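Side-chain contacts in putative prolyl-tRNA synthetase (Leishmania major, PDB 5XIL), which probably attaches L-proline to tRNA(Pro) at the expense of ATP, this chain comprising the class II catalytic core, the anticodon-binding domain and the zinc-binding C-terminal domain: residues A15-V20 and P147-R152; T216-V221 and M272-G277; P130-M135 and A172-E177. All blocks are in the same frame, centred on the assembly; numbering follows the deposited sequence.

Interaction 1 (A15-V20 and P147-R152); sequences AWYIDV and PTPFIR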
ATOM      1  N   ALA A  15      11.815 -27.331  12.608  1.00 18.57           N
ATOM      2  CA  ALA A  15      13.146 -26.800  12.765  1.00 20.65           C
ATOM      3  C   ALA A  15      13.717 -26.300  11.427  1.00 18.77           C
ATOM      4  O   ALA A  15      14.427 -25.318  11.376  1.00 18.66           O
ATOM      5  CB  ALA A  15      14.084 -27.859  13.345  1.00 22.87           C
ATOM      6  N   TRP A  16      13.412 -27.007  10.349  1.00 17.56           N
ATOM      7  CA  TRP A  16      13.784 -26.556   9.038  1.00 17.81           C
ATOM      8  C   TRP A  16      13.205 -25.146   8.785  1.00 16.63           C
ATOM      9  O   TRP A  16      13.921 -24.249   8.364  1.00 14.75           O
ATOM     10  CB  TRP A  16      13.242 -27.523   8.013  1.00 16.02           C
ATOM     11  CG  TRP A  16      13.398 -27.015   6.634  1.00 18.73           C
ATOM     12  CD1 TRP A  16      14.495 -27.160   5.841  1.00 18.28           C
ATOM     13  CD2 TRP A  16      12.424 -26.317   5.850  1.00 16.17           C
ATOM     14  NE1 TRP A  16      14.295 -26.587   4.625  1.00 17.49           N
ATOM     15  CE2 TRP A  16      13.046 -26.022   4.598  1.00 17.13           C
ATOM     16  CE3 TRP A  16      11.120 -25.913   6.075  1.00 15.95           C
ATOM     17  CZ2 TRP A  16      12.386 -25.327   3.562  1.00 14.78           C
ATOM     18  CZ3 TRP A  16      10.465 -25.221   5.063  1.00 16.37           C
ATOM     19  CH2 TRP A  16      11.119 -24.914   3.819  1.00 13.97           C
ATOM     20  N   TYR A  17      11.919 -24.988   9.076  1.00 16.51           N
ATOM     21  CA  TYR A  17      11.211 -23.742   8.710  1.00 15.77           C
ATOM     22  C   TYR A  17      11.815 -22.598   9.524  1.00 16.07           C
ATOM     23  O   TYR A  17      12.106 -21.539   8.981  1.00 13.27           O
ATOM     24  CB  TYR A  17       9.759 -23.907   9.074  1.00 16.56           C
ATOM     25  CG  TYR A  17       8.863 -22.738   8.757  1.00 15.73           C
ATOM     26  CD1 TYR A  17       8.498 -22.463   7.470  1.00 14.69           C
ATOM     27  CD2 TYR A  17       8.322 -21.970   9.756  1.00 17.02           C
ATOM     28  CE1 TYR A  17       7.673 -21.399   7.189  1.00 14.72           C
ATOM     29  CE2 TYR A  17       7.476 -20.914   9.488  1.00 16.14           C
ATOM     30  CZ  TYR A  17       7.166 -20.642   8.181  1.00 15.16           C
ATOM     31  OH  TYR A  17       6.306 -19.592   7.950  1.00 15.44           O
ATOM     32  N   ILE A  18      11.952 -22.784  10.850  1.00 16.55           N
ATOM     33  CA  ILE A  18      12.581 -21.763  11.663  1.00 17.16           C
ATOM     34  C   ILE A  18      13.992 -21.396  11.222  1.00 16.26           C
ATOM     35  O   ILE A  18      14.307 -20.226  11.166  1.00 15.55           O
ATOM     36  CB  ILE A  18      12.625 -22.164  13.141  1.00 21.00           C
ATOM     37  CG1 ILE A  18      11.259 -22.073  13.712  1.00 23.78           C
ATOM     38  CG2 ILE A  18      13.503 -21.227  13.948  1.00 21.11           C
ATOM     39  CD1 ILE A  18      11.100 -23.020  14.867  1.00 31.06           C
ATOM     40  N   ASP A  19      14.805 -22.365  10.839  1.00 17.31           N
ATOM     41  CA  ASP A  19      16.162 -22.119  10.382  1.00 17.66           C
ATOM     42  C   ASP A  19      16.103 -21.333   9.056  1.00 16.84           C
ATOM     43  O   ASP A  19      16.858 -20.411   8.827  1.00 14.28           O
ATOM     44  CB  ASP A  19      16.954 -23.443  10.194  1.00 18.41           C
ATOM     45  CG  ASP A  19      18.488 -23.266  10.254  1.00 21.98           C
ATOM     46  OD1 ASP A  19      18.941 -22.455  11.065  1.00 22.59           O
ATOM     47  OD2 ASP A  19      19.260 -23.944   9.473  1.00 20.91           O
ATOM     48  N   VAL A  20      15.185 -21.700   8.185  1.00 15.20           N
ATOM     49  CA  VAL A  20      15.122 -20.970   6.933  1.00 15.07           C
ATOM     50  C   VAL A  20      14.738 -19.531   7.131  1.00 14.54           C
ATOM     51  O   VAL A  20      15.371 -18.680   6.519  1.00 16.84           O
ATOM     52  CB  VAL A  20      14.177 -21.653   5.952  1.00 14.66           C
ATOM     53  CG1 VAL A  20      13.748 -20.720   4.806  1.00 15.33           C
ATOM     54  CG2 VAL A  20      14.830 -22.937   5.525  1.00 15.55           C
ATOM     55  N   PRO A 147       2.517 -20.276  18.483  1.00 52.56           N
ATOM     56  CA  PRO A 147       2.493 -19.519  17.230  1.00 50.83           C
ATOM     57  C   PRO A 147       3.462 -20.128  16.216  1.00 48.94           C
ATOM     58  O   PRO A 147       4.454 -20.722  16.631  1.00 52.34           O
ATOM     59  CB  PRO A 147       2.968 -18.138  17.667  1.00 48.57           C
ATOM     60  CG  PRO A 147       3.984 -18.443  18.731  1.00 49.47           C
ATOM     61  CD  PRO A 147       3.405 -19.635  19.481  1.00 51.33           C
ATOM     62  N   THR A 148       3.146 -19.998  14.919  1.00 44.66           N
ATOM     63  CA  THR A 148       4.096 -20.310  13.804  1.00 38.25           C
ATOM     64  C   THR A 148       4.252 -19.048  12.907  1.00 29.50           C
ATOM     65  O   THR A 148       3.268 -18.576  12.349  1.00 21.68           O
ATOM     66  CB  THR A 148       3.611 -21.480  12.912  1.00 39.78           C
ATOM     67  OG1 THR A 148       3.186 -22.609  13.701  1.00 45.75           O
ATOM     68  CG2 THR A 148       4.740 -21.922  11.998  1.00 40.08           C
ATOM     69  N   PRO A 149       5.448 -18.455  12.845  1.00 24.73           N
ATOM     70  CA  PRO A 149       5.544 -17.244  11.998  1.00 25.22           C
ATOM     71  C   PRO A 149       4.937 -17.441  10.614  1.00 18.66           C
ATOM     72  O   PRO A 149       5.050 -18.530   9.997  1.00 18.99           O
ATOM     73  CB  PRO A 149       7.038 -16.997  11.888  1.00 28.18           C
ATOM     74  CG  PRO A 149       7.640 -17.703  13.115  1.00 29.00           C
ATOM     75  CD  PRO A 149       6.770 -18.917  13.312  1.00 30.13           C
ATOM     76  N   PHE A 150       4.165 -16.438  10.209  1.00 20.84           N
ATOM     77  CA  PHE A 150       3.415 -16.401   8.946  1.00 20.42           C
ATOM     78  C   PHE A 150       2.413 -17.480   8.758  1.00 25.85           C
ATOM     79  O   PHE A 150       1.983 -17.672   7.609  1.00 41.25           O
ATOM     80  CB  PHE A 150       4.331 -16.537   7.726  1.00 18.94           C
ATOM     81  CG  PHE A 150       5.427 -15.548   7.668  1.00 18.36           C
ATOM     82  CD1 PHE A 150       5.140 -14.219   7.695  1.00 21.58           C
ATOM     83  CD2 PHE A 150       6.710 -15.942   7.574  1.00 20.28           C
ATOM     84  CE1 PHE A 150       6.128 -13.255   7.594  1.00 22.48           C
ATOM     85  CE2 PHE A 150       7.728 -15.007   7.487  1.00 22.11           C
ATOM     86  CZ  PHE A 150       7.421 -13.631   7.505  1.00 20.31           C
ATOM     87  N   ILE A 151       2.167 -18.314   9.742  1.00 23.90           N
ATOM     88  CA  ILE A 151       1.138 -19.314   9.581  1.00 29.58           C
ATOM     89  C   ILE A 151       0.022 -18.963  10.540  1.00 31.78           C
ATOM     90  O   ILE A 151      -1.088 -18.602  10.074  1.00 33.26           O
ATOM     91  CB  ILE A 151       1.648 -20.738   9.766  1.00 31.62           C
ATOM     92  CG1 ILE A 151       2.630 -21.067   8.622  1.00 29.32           C
ATOM     93  CG2 ILE A 151       0.462 -21.701   9.691  1.00 35.59           C
ATOM     94  CD1 ILE A 151       1.993 -21.032   7.214  1.00 31.75           C
ATOM     95  N   ARG A 152       0.347 -18.984  11.823  1.00 35.21           N
ATOM     96  CA  ARG A 152      -0.597 -18.640  12.918  1.00 39.98           C
ATOM     97  C   ARG A 152       0.132 -17.819  13.948  1.00 32.98           C
ATOM     98  O   ARG A 152       1.002 -18.309  14.655  1.00 31.32           O
ATOM     99  CB  ARG A 152      -1.087 -19.895  13.630  1.00 47.07           C
ATOM    100  CG  ARG A 152      -2.556 -19.858  14.057  1.00 54.38           C
ATOM    101  CD  ARG A 152      -3.326 -20.876  13.235  1.00 61.19           C
ATOM    102  NE  ARG A 152      -2.560 -22.128  13.262  1.00 72.23           N
ATOM    103  CZ  ARG A 152      -2.514 -23.042  12.296  1.00 72.23           C
ATOM    104  NH1 ARG A 152      -3.220 -22.880  11.184  1.00 79.13           N
ATOM    105  NH2 ARG A 152      -1.762 -24.133  12.464  1.00 73.78           N
TER

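Interaction 2 (T216-V221 and M272-G277); sequences TFIEAV and MIMVHG. With MG (magnesium ion), chain F.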
ATOM      1  N   THR A 216      -4.552 -25.133   0.061  1.00 11.01           N
ATOM      2  CA  THR A 216      -3.178 -25.404  -0.339  1.00 12.25           C
ATOM      3  C   THR A 216      -2.691 -26.674   0.365  1.00 14.26           C
ATOM      4  O   THR A 216      -3.331 -27.154   1.351  1.00 14.01           O
ATOM      5  CB  THR A 216      -2.259 -24.219  -0.007  1.00 14.03           C
ATOM      6  OG1 THR A 216      -2.130 -24.108   1.394  1.00 14.04           O
ATOM      7  CG2 THR A 216      -2.836 -22.895  -0.542  1.00 14.25           C
ATOM      8  N   PHE A 217      -1.555 -27.221  -0.087  1.00 12.79           N
ATOM      9  CA  PHE A 217      -1.058 -28.486   0.417  1.00 11.75           C
ATOM     10  C   PHE A 217       0.376 -28.346   0.844  1.00 12.66           C
ATOM     11  O   PHE A 217       1.231 -27.828   0.049  1.00 11.23           O
ATOM     12  CB  PHE A 217      -1.216 -29.565  -0.641  1.00 12.15           C
ATOM     13  CG  PHE A 217      -0.514 -30.846  -0.300  1.00 12.09           C
ATOM     14  CD1 PHE A 217      -0.941 -31.603   0.754  1.00 11.17           C
ATOM     15  CD2 PHE A 217       0.608 -31.289  -1.011  1.00 12.97           C
ATOM     16  CE1 PHE A 217      -0.319 -32.793   1.074  1.00 12.02           C
ATOM     17  CE2 PHE A 217       1.209 -32.488  -0.711  1.00 13.34           C
ATOM     18  CZ  PHE A 217       0.732 -33.230   0.357  1.00 13.69           C
ATOM     19  N   ILE A 218       0.632 -28.779   2.062  1.00 10.61           N
ATOM     20  CA  ILE A 218       1.984 -28.779   2.663  1.00 11.90           C
ATOM     21  C   ILE A 218       2.547 -30.175   2.663  1.00 12.98           C
ATOM     22  O   ILE A 218       2.342 -31.017   3.604  1.00 13.52           O
ATOM     23  CB  ILE A 218       1.984 -28.159   4.053  1.00 11.83           C
ATOM     24  CG1 ILE A 218       1.196 -26.886   4.135  1.00 12.80           C
ATOM     25  CG2 ILE A 218       3.413 -27.928   4.592  1.00 11.64           C
ATOM     26  CD1 ILE A 218       1.646 -25.768   3.277  1.00 13.24           C
ATOM     27  N   GLU A 219       3.331 -30.451   1.622  1.00 13.13           N
ATOM     28  CA  GLU A 219       3.800 -31.787   1.348  1.00 15.24           C
ATOM     29  C   GLU A 219       4.648 -32.378   2.450  1.00 15.36           C
ATOM     30  O   GLU A 219       4.591 -33.575   2.682  1.00 15.32           O
ATOM     31  CB  GLU A 219       4.608 -31.796   0.025  1.00 18.07           C
ATOM     32  CG  GLU A 219       4.711 -33.220  -0.576  1.00 21.46           C
ATOM     33  CD  GLU A 219       6.026 -33.908  -0.312  1.00 27.80           C
ATOM     34  OE1 GLU A 219       7.032 -33.158  -0.339  1.00 29.85           O
ATOM     35  OE2 GLU A 219       6.046 -35.193  -0.186  1.00 26.60           O
ATOM     36  N   ALA A 220       5.488 -31.565   3.077  1.00 14.83           N
ATOM     37  CA  ALA A 220       6.495 -32.113   4.000  1.00 17.05           C
ATOM     38  C   ALA A 220       5.836 -32.788   5.156  1.00 18.39           C
ATOM     39  O   ALA A 220       6.383 -33.703   5.725  1.00 17.35           O
ATOM     40  CB  ALA A 220       7.398 -31.032   4.515  1.00 17.53           C
ATOM     41  N   VAL A 221       4.661 -32.309   5.536  1.00 15.60           N
ATOM     42  CA  VAL A 221       3.925 -32.853   6.691  1.00 17.03           C
ATOM     43  C   VAL A 221       2.576 -33.487   6.308  1.00 16.04           C
ATOM     44  O   VAL A 221       1.927 -34.035   7.161  1.00 15.91           O
ATOM     45  CB  VAL A 221       3.735 -31.853   7.841  1.00 17.07           C
ATOM     46  CG1 VAL A 221       5.059 -31.553   8.562  1.00 20.68           C
ATOM     47  CG2 VAL A 221       3.017 -30.542   7.464  1.00 16.66           C
ATOM     48  N   MET A 272       3.961 -20.082   0.968  1.00 11.06           N
ATOM     49  CA  MET A 272       5.001 -19.954  -0.075  1.00 10.51           C
ATOM     50  C   MET A 272       6.323 -20.586   0.338  1.00  9.91           C
ATOM     51  O   MET A 272       6.891 -21.359  -0.425  1.00 10.21           O
ATOM     52  CB  MET A 272       5.135 -18.473  -0.457  1.00 10.92           C
ATOM     53  CG  MET A 272       6.201 -18.235  -1.530  1.00 13.65           C
ATOM     54  SD  MET A 272       6.642 -16.482  -1.614  1.00 16.26           S
ATOM     55  CE  MET A 272       7.495 -16.155  -0.157  1.00 13.81           C
ATOM     56  N   ILE A 273       6.772 -20.290   1.538  1.00  9.73           N
ATOM     57  CA  ILE A 273       7.982 -20.887   2.110  1.00 11.68           C
ATOM     58  C   ILE A 273       7.894 -22.377   2.241  1.00 11.11           C
ATOM     59  O   ILE A 273       8.770 -23.117   1.778  1.00 11.40           O
ATOM     60  CB  ILE A 273       8.277 -20.268   3.470  1.00 11.59           C
ATOM     61  CG1 ILE A 273       8.659 -18.780   3.354  1.00 12.49           C
ATOM     62  CG2 ILE A 273       9.414 -21.024   4.187  1.00 12.43           C
ATOM     63  CD1 ILE A 273       8.477 -18.047   4.649  1.00 13.33           C
ATOM     64  N   MET A 274       6.766 -22.832   2.758  1.00 11.34           N
ATOM     65  CA  MET A 274       6.568 -24.247   3.002  1.00 11.36           C
ATOM     66  C   MET A 274       6.457 -25.025   1.706  1.00 11.16           C
ATOM     67  O   MET A 274       6.865 -26.230   1.630  1.00 12.23           O
ATOM     68  CB  MET A 274       5.281 -24.432   3.816  1.00 11.77           C
ATOM     69  CG  MET A 274       5.428 -23.976   5.220  1.00 12.93           C
ATOM     70  SD  MET A 274       4.110 -24.431   6.289  1.00 17.34           S
ATOM     71  CE  MET A 274       4.828 -23.564   7.680  1.00 22.76           C
ATOM     72  N   VAL A 275       5.888 -24.396   0.686  1.00 10.15           N
ATOM     73  CA  VAL A 275       5.689 -25.073  -0.594  1.00  9.73           C
ATOM     74  C   VAL A 275       6.994 -25.165  -1.410  1.00 11.18           C
ATOM     75  O   VAL A 275       7.320 -26.214  -1.989  1.00 11.07           O
ATOM     76  CB  VAL A 275       4.542 -24.416  -1.402  1.00 10.61           C
ATOM     77  CG1 VAL A 275       4.481 -24.984  -2.817  1.00 11.23           C
ATOM     78  CG2 VAL A 275       3.201 -24.645  -0.698  1.00 10.71           C
ATOM     79  N   HIS A 276       7.773 -24.101  -1.432  1.00 10.80           N
ATOM     80  CA  HIS A 276       8.917 -24.044  -2.357  1.00 12.04           C
ATOM     81  C   HIS A 276      10.280 -24.239  -1.766  1.00 11.91           C
ATOM     82  O   HIS A 276      11.250 -24.525  -2.507  1.00 13.99           O
ATOM     83  CB  HIS A 276       8.913 -22.689  -3.066  1.00 11.14           C
ATOM     84  CG  HIS A 276       7.753 -22.473  -3.956  1.00 10.83           C
ATOM     85  ND1 HIS A 276       7.469 -23.257  -5.054  1.00 11.10           N
ATOM     86  CD2 HIS A 276       6.831 -21.511  -3.934  1.00 10.24           C
ATOM     87  CE1 HIS A 276       6.417 -22.771  -5.664  1.00 11.87           C
ATOM     88  NE2 HIS A 276       5.984 -21.739  -4.967  1.00 11.79           N
ATOM     89  N   GLY A 277      10.411 -24.044  -0.476  1.00 14.36           N
ATOM     90  CA  GLY A 277      11.678 -24.121   0.191  1.00 14.49           C
ATOM     91  C   GLY A 277      12.190 -25.533   0.052  1.00 15.72           C
ATOM     92  O   GLY A 277      11.411 -26.487  -0.088  1.00 15.61           O
TER
HETATM   93 MG    MG F1005       4.855 -37.057  -0.005  0.66 17.60          MG
HETATM   94  O   HOH W   1       6.048 -28.719   1.978  1.00 19.40           O
HETATM   95  O   HOH W   2       3.634 -35.744   1.304  1.00 15.76           O
HETATM   96  O   HOH W   3       3.771 -38.945   0.293  1.00 19.32           O
HETATM   97  O   HOH W   4       5.960 -38.225  -1.224  1.00 29.44           O
HETATM   98  O   HOH W   5       5.961 -37.251   1.526  1.00 24.16           O

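Interaction 3 (P130-M135 and A172-E177); sequences PVRLNM and AKEVLE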
ATOM      1  N   PRO A 130     -24.364  -0.629  -4.622  1.00 18.51           N
ATOM      2  CA  PRO A 130     -23.670  -1.426  -3.578  1.00 17.59           C
ATOM      3  C   PRO A 130     -22.706  -0.630  -2.695  1.00 15.78           C
ATOM      4  O   PRO A 130     -22.213   0.434  -3.092  1.00 16.34           O
ATOM      5  CB  PRO A 130     -22.920  -2.448  -4.417  1.00 18.84           C
ATOM      6  CG  PRO A 130     -22.559  -1.694  -5.648  1.00 19.62           C
ATOM      7  CD  PRO A 130     -23.798  -0.887  -5.971  1.00 18.86           C
ATOM      8  N   VAL A 131     -22.469  -1.089  -1.470  1.00 15.82           N
ATOM      9  CA  VAL A 131     -21.424  -0.527  -0.618  1.00 15.31           C
ATOM     10  C   VAL A 131     -20.289  -1.537  -0.736  1.00 15.12           C
ATOM     11  O   VAL A 131     -20.519  -2.715  -0.432  1.00 13.85           O
ATOM     12  CB  VAL A 131     -21.887  -0.388   0.842  1.00 15.16           C
ATOM     13  CG1 VAL A 131     -20.769   0.031   1.810  1.00 16.42           C
ATOM     14  CG2 VAL A 131     -22.975   0.685   0.903  1.00 17.27           C
ATOM     15  N   ARG A 132     -19.101  -1.117  -1.232  1.00 12.99           N
ATOM     16  CA  ARG A 132     -18.014  -2.086  -1.450  1.00 12.55           C
ATOM     17  C   ARG A 132     -16.723  -1.477  -0.931  1.00 13.29           C
ATOM     18  O   ARG A 132     -16.164  -0.531  -1.525  1.00 12.92           O
ATOM     19  CB  ARG A 132     -17.852  -2.367  -2.938  1.00 13.38           C
ATOM     20  CG  ARG A 132     -19.125  -2.864  -3.625  1.00 15.67           C
ATOM     21  CD  ARG A 132     -18.992  -2.874  -5.115  1.00 16.47           C
ATOM     22  NE  ARG A 132     -18.188  -4.002  -5.492  1.00 17.16           N
ATOM     23  CZ  ARG A 132     -17.763  -4.169  -6.740  1.00 18.78           C
ATOM     24  NH1 ARG A 132     -18.120  -3.269  -7.674  1.00 18.27           N
ATOM     25  NH2 ARG A 132     -17.067  -5.233  -7.056  1.00 18.06           N
ATOM     26  N   LEU A 133     -16.291  -1.975   0.196  1.00 11.81           N
ATOM     27  CA  LEU A 133     -15.181  -1.380   0.967  1.00 12.30           C
ATOM     28  C   LEU A 133     -14.122  -2.426   1.362  1.00 12.39           C
ATOM     29  O   LEU A 133     -14.475  -3.561   1.711  1.00 14.09           O
ATOM     30  CB  LEU A 133     -15.698  -0.668   2.206  1.00 12.06           C
ATOM     31  CG  LEU A 133     -16.688   0.520   1.937  1.00 14.63           C
ATOM     32  CD1 LEU A 133     -17.311   1.023   3.208  1.00 15.47           C
ATOM     33  CD2 LEU A 133     -16.060   1.649   1.152  1.00 14.96           C
ATOM     34  N   ASN A 134     -12.860  -2.029   1.302  1.00 11.37           N
ATOM     35  CA  ASN A 134     -11.747  -2.821   1.638  1.00 12.17           C
ATOM     36  C   ASN A 134     -10.846  -2.055   2.553  1.00 13.12           C
ATOM     37  O   ASN A 134     -10.691  -0.821   2.447  1.00 12.20           O
ATOM     38  CB  ASN A 134     -10.986  -3.162   0.338  1.00 13.57           C
ATOM     39  CG  ASN A 134      -9.749  -3.977   0.584  1.00 14.47           C
ATOM     40  OD1 ASN A 134      -9.851  -5.091   1.102  1.00 14.85           O
ATOM     41  ND2 ASN A 134      -8.572  -3.413   0.307  1.00 15.93           N
ATOM     42  N   MET A 135     -10.160  -2.786   3.414  1.00 15.00           N
ATOM     43  CA  MET A 135      -9.175  -2.226   4.313  1.00 17.16           C
ATOM     44  C   MET A 135      -7.930  -3.099   4.329  1.00 16.75           C
ATOM     45  O   MET A 135      -8.045  -4.315   4.285  1.00 14.66           O
ATOM     46  CB  MET A 135      -9.744  -2.253   5.722  1.00 20.82           C
ATOM     47  CG  MET A 135     -10.893  -1.348   5.913  1.00 27.29           C
ATOM     48  SD  MET A 135     -11.516  -1.482   7.629  1.00 40.90           S
ATOM     49  CE  MET A 135     -12.083  -3.157   7.636  1.00 35.19           C
ATOM     50  N   ALA A 172     -23.249 -13.053  -4.904  1.00 16.00           N
ATOM     51  CA  ALA A 172     -22.671 -14.360  -5.236  1.00 16.21           C
ATOM     52  C   ALA A 172     -21.621 -14.274  -6.293  1.00 18.41           C
ATOM     53  O   ALA A 172     -20.585 -14.979  -6.222  1.00 17.54           O
ATOM     54  CB  ALA A 172     -23.720 -15.370  -5.678  1.00 16.32           C
ATOM     55  N   LYS A 173     -21.854 -13.425  -7.280  1.00 16.88           N
ATOM     56  CA  LYS A 173     -20.909 -13.269  -8.360  1.00 17.25           C
ATOM     57  C   LYS A 173     -19.592 -12.652  -7.843  1.00 15.78           C
ATOM     58  O   LYS A 173     -18.540 -13.142  -8.192  1.00 14.86           O
ATOM     59  CB  LYS A 173     -21.499 -12.440  -9.495  1.00 19.92           C
ATOM     60  CG  LYS A 173     -20.531 -11.938 -10.562  1.00 21.82           C
ATOM     61  CD  LYS A 173     -21.373 -11.296 -11.672  1.00 30.07           C
ATOM     62  CE  LYS A 173     -20.552 -10.808 -12.860  1.00 35.58           C
ATOM     63  NZ  LYS A 173     -19.588  -9.799 -12.337  1.00 40.54           N
ATOM     64  N   GLU A 174     -19.684 -11.671  -6.958  1.00 14.15           N
ATOM     65  CA  GLU A 174     -18.473 -11.008  -6.440  1.00 14.14           C
ATOM     66  C   GLU A 174     -17.665 -11.952  -5.543  1.00 13.37           C
ATOM     67  O   GLU A 174     -16.430 -11.897  -5.503  1.00 12.39           O
ATOM     68  CB  GLU A 174     -18.841  -9.765  -5.683  1.00 13.64           C
ATOM     69  CG  GLU A 174     -17.614  -8.925  -5.294  1.00 14.86           C
ATOM     70  CD  GLU A 174     -17.964  -7.696  -4.484  1.00 15.80           C
ATOM     71  OE1 GLU A 174     -18.822  -7.761  -3.533  1.00 14.50           O
ATOM     72  OE2 GLU A 174     -17.349  -6.658  -4.773  1.00 16.74           O
ATOM     73  N   VAL A 175     -18.390 -12.747  -4.760  1.00 12.59           N
ATOM     74  CA  VAL A 175     -17.771 -13.767  -3.908  1.00 12.94           C
ATOM     75  C   VAL A 175     -16.748 -14.596  -4.688  1.00 12.69           C
ATOM     76  O   VAL A 175     -15.611 -14.784  -4.249  1.00 12.55           O
ATOM     77  CB  VAL A 175     -18.836 -14.679  -3.285  1.00 12.96           C
ATOM     78  CG1 VAL A 175     -18.191 -15.943  -2.754  1.00 12.76           C
ATOM     79  CG2 VAL A 175     -19.537 -13.967  -2.131  1.00 14.48           C
ATOM     80  N   LEU A 176     -17.128 -15.038  -5.877  1.00 12.68           N
ATOM     81  CA  LEU A 176     -16.269 -15.840  -6.724  1.00 12.44           C
ATOM     82  C   LEU A 176     -15.242 -15.023  -7.494  1.00 12.43           C
ATOM     83  O   LEU A 176     -14.172 -15.534  -7.778  1.00 13.13           O
ATOM     84  CB  LEU A 176     -17.073 -16.709  -7.674  1.00 14.09           C
ATOM     85  CG  LEU A 176     -17.990 -17.763  -7.068  1.00 14.49           C
ATOM     86  CD1 LEU A 176     -18.931 -18.414  -8.075  1.00 16.76           C
ATOM     87  CD2 LEU A 176     -17.130 -18.830  -6.431  1.00 14.29           C
ATOM     88  N   GLU A 177     -15.544 -13.789  -7.825  1.00 14.11           N
ATOM     89  CA  GLU A 177     -14.558 -12.906  -8.421  1.00 14.35           C
ATOM     90  C   GLU A 177     -13.389 -12.698  -7.472  1.00 13.52           C
ATOM     91  O   GLU A 177     -12.211 -12.736  -7.901  1.00 12.53           O
ATOM     92  CB  GLU A 177     -15.131 -11.571  -8.861  1.00 16.44           C
ATOM     93  CG  GLU A 177     -15.963 -11.699 -10.156  1.00 20.69           C
ATOM     94  CD  GLU A 177     -16.836 -10.467 -10.417  1.00 26.29           C
ATOM     95  OE1 GLU A 177     -17.217  -9.714  -9.499  1.00 27.08           O
ATOM     96  OE2 GLU A 177     -17.183 -10.255 -11.580  1.00 34.84           O
TER

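Interaction 1 (A15-V20 and P147-R152)
Tyr17 reaches out from helix 13-23 and hydrogen-bonds through its hydroxyl to the backbone carbonyl of Pro149, with OH and O 2.6 Å apart. The tyrosine is the donor. The bond is short, but the hydroxyl, approaching at a C=O...O angle of 141°, stands 37° above the carbonyl plane and is not on a lone pair. Pro149 O in turn sits at the edge of the phenol ring, near its plane. Beside this polar pair, Tyr17 CE2 makes a carbon-carbon contact at 3.8 Å from Thr148 CG2. Carbon atoms also crowd round the hydroxyl: Tyr17 OH is 3.6 Å from Phe150 CB and meets the Phe150 ring at its edge, in plane, and Ile151 CG1 closes in at 4.0 Å from it.

Two features set up this geometry. With CG anti to the backbone N (chi1 -179°), the Tyr17 ring projects from the helix into the loop. On the other side, Thr148 O accepts from both Ile151 N, at 2.8 Å, and Arg152 N. The first of these bonds closes a type II beta turn with Pro149 and Phe150 at its centre, and the carbonyl that Tyr17 takes belongs to the peptide between them. Ile151 and Arg152, both facing Thr148, form a classic beta bulge. Further out, helix 267-276 packs against both partners, through Ile273 and Met274 on Tyr17 and Ile269 on Phe150.

The turn lies in the loop joining antiparallel strands 131-139 and 156-165, an arrangement characteristic of motif 2 in class II aminoacyl-tRNA synthetases.

Interaction 2 (T216-V221 and M272-G277)
Ile218, at the end of strand 210-218, lies against Met274 and Val275 of helix 267-276. From its CB the two branches separate. CG2, placed anti to the backbone N by a chi1 of -45°, meets the thioether, with Ile218 CG2 3.9 Å from Met274 SD. The other branch runs through CG1 to the tip, where Ile218 CD1 stands 3.9 Å from Met274 CB and 4.4 Å from Val275 CG2. Both branches press on Met274 CB from one side, while the methionine chain leads on away from the strand. Val275 CG2 also rests 3.8 Å from Phe217 O.

Just beyond the strand, a water links the two backbones: it accepts from Ala220 N and donates to Met274 O, the latter at 2.6 Å. Glu219 OE2 binds the magnesium ion at 2.2 Å; four waters and His413 make up the other five ligands.

Helix 267-276, following strand 253-265, is the motif 3 helix of the class II core. The strand and helix segments cross at 59° with axes 8.3 Å apart at closest approach. Helix 13-23 touches Ala220 and Met274 through Phe13 and Tyr17, while helix 387-412 covers Glu219 and Val275 through Thr409 and Ala406.

Interaction 3 (P130-M135 and A172-E177)
Arg132 of strand 131-139 and Glu174 of helix 168-189 are joined by a salt bridge in which two nitrogens hold a single oxygen. The guanidinium presents its NE-NH2 side: Arg132 NH2 lies 2.7 Å from Glu174 OE2, and Arg132 NE lies 2.9 Å from the same Glu174 OE2. Their N-H...O angles are 146° and 136°, bent as expected when neighbouring donors converge on one acceptor. The oxygen sits at the edge of the guanidinium, close to its plane, whereas both nitrogens come from one face of the carboxylate and above its plane. The two flat groups are turned 52° against each other, unlike the coplanar arrangement in which each nitrogen takes its own oxygen.

Glu174 gets there on a straight chain, CG anti to the backbone N and extended beyond; the arginine instead bends at chi3, bringing NE and NH2 round to the acid.

The second carboxylate oxygen is occupied elsewhere: OE1 accepts from Trp165 NE1 and Asn260 ND2. Arg132 NH1 makes a weak hydrogen bond to Leu60 O, and Arg132 NH2 has a further hydrogen bond outside the two segments. One turn further along the helix, Glu177 OE2 pairs with Lys173 NZ at 2.6 Å, while Glu177 OE1 stays 5.1 Å from Arg132 NH2.

Four donors thus converge on the buried Glu174 carboxylate, two per oxygen. That supply, with a cation adjoining, would be expected to stabilise its ionised form and to hold the group against rotation, tying the helix to the strand by charge.

Overall arrangement
Interactions 1 and 2 form one packed region, centres 12 Å apart, with helix 267-276 of the latter packing on helix 13-23 and on the loop of the former. Ile151 CG1 touches Met274 CE at 3.5 Å, and Tyr17 CE1 touches Ile273 CG2 at the same distance. An acetate ion, probably from the crystallisation liquor, lies about 3 Å from the Met274 side chain and about 4 Å from that of Tyr17. The magnesium site belongs to interaction 2. Interaction 3 stands apart, its centre 32 Å from that of interaction 1, though strand 131-139 leads from it into the loop of interaction 1. Interactions 2 and 3 share the class II core range, nearest atoms about 15 Å apart.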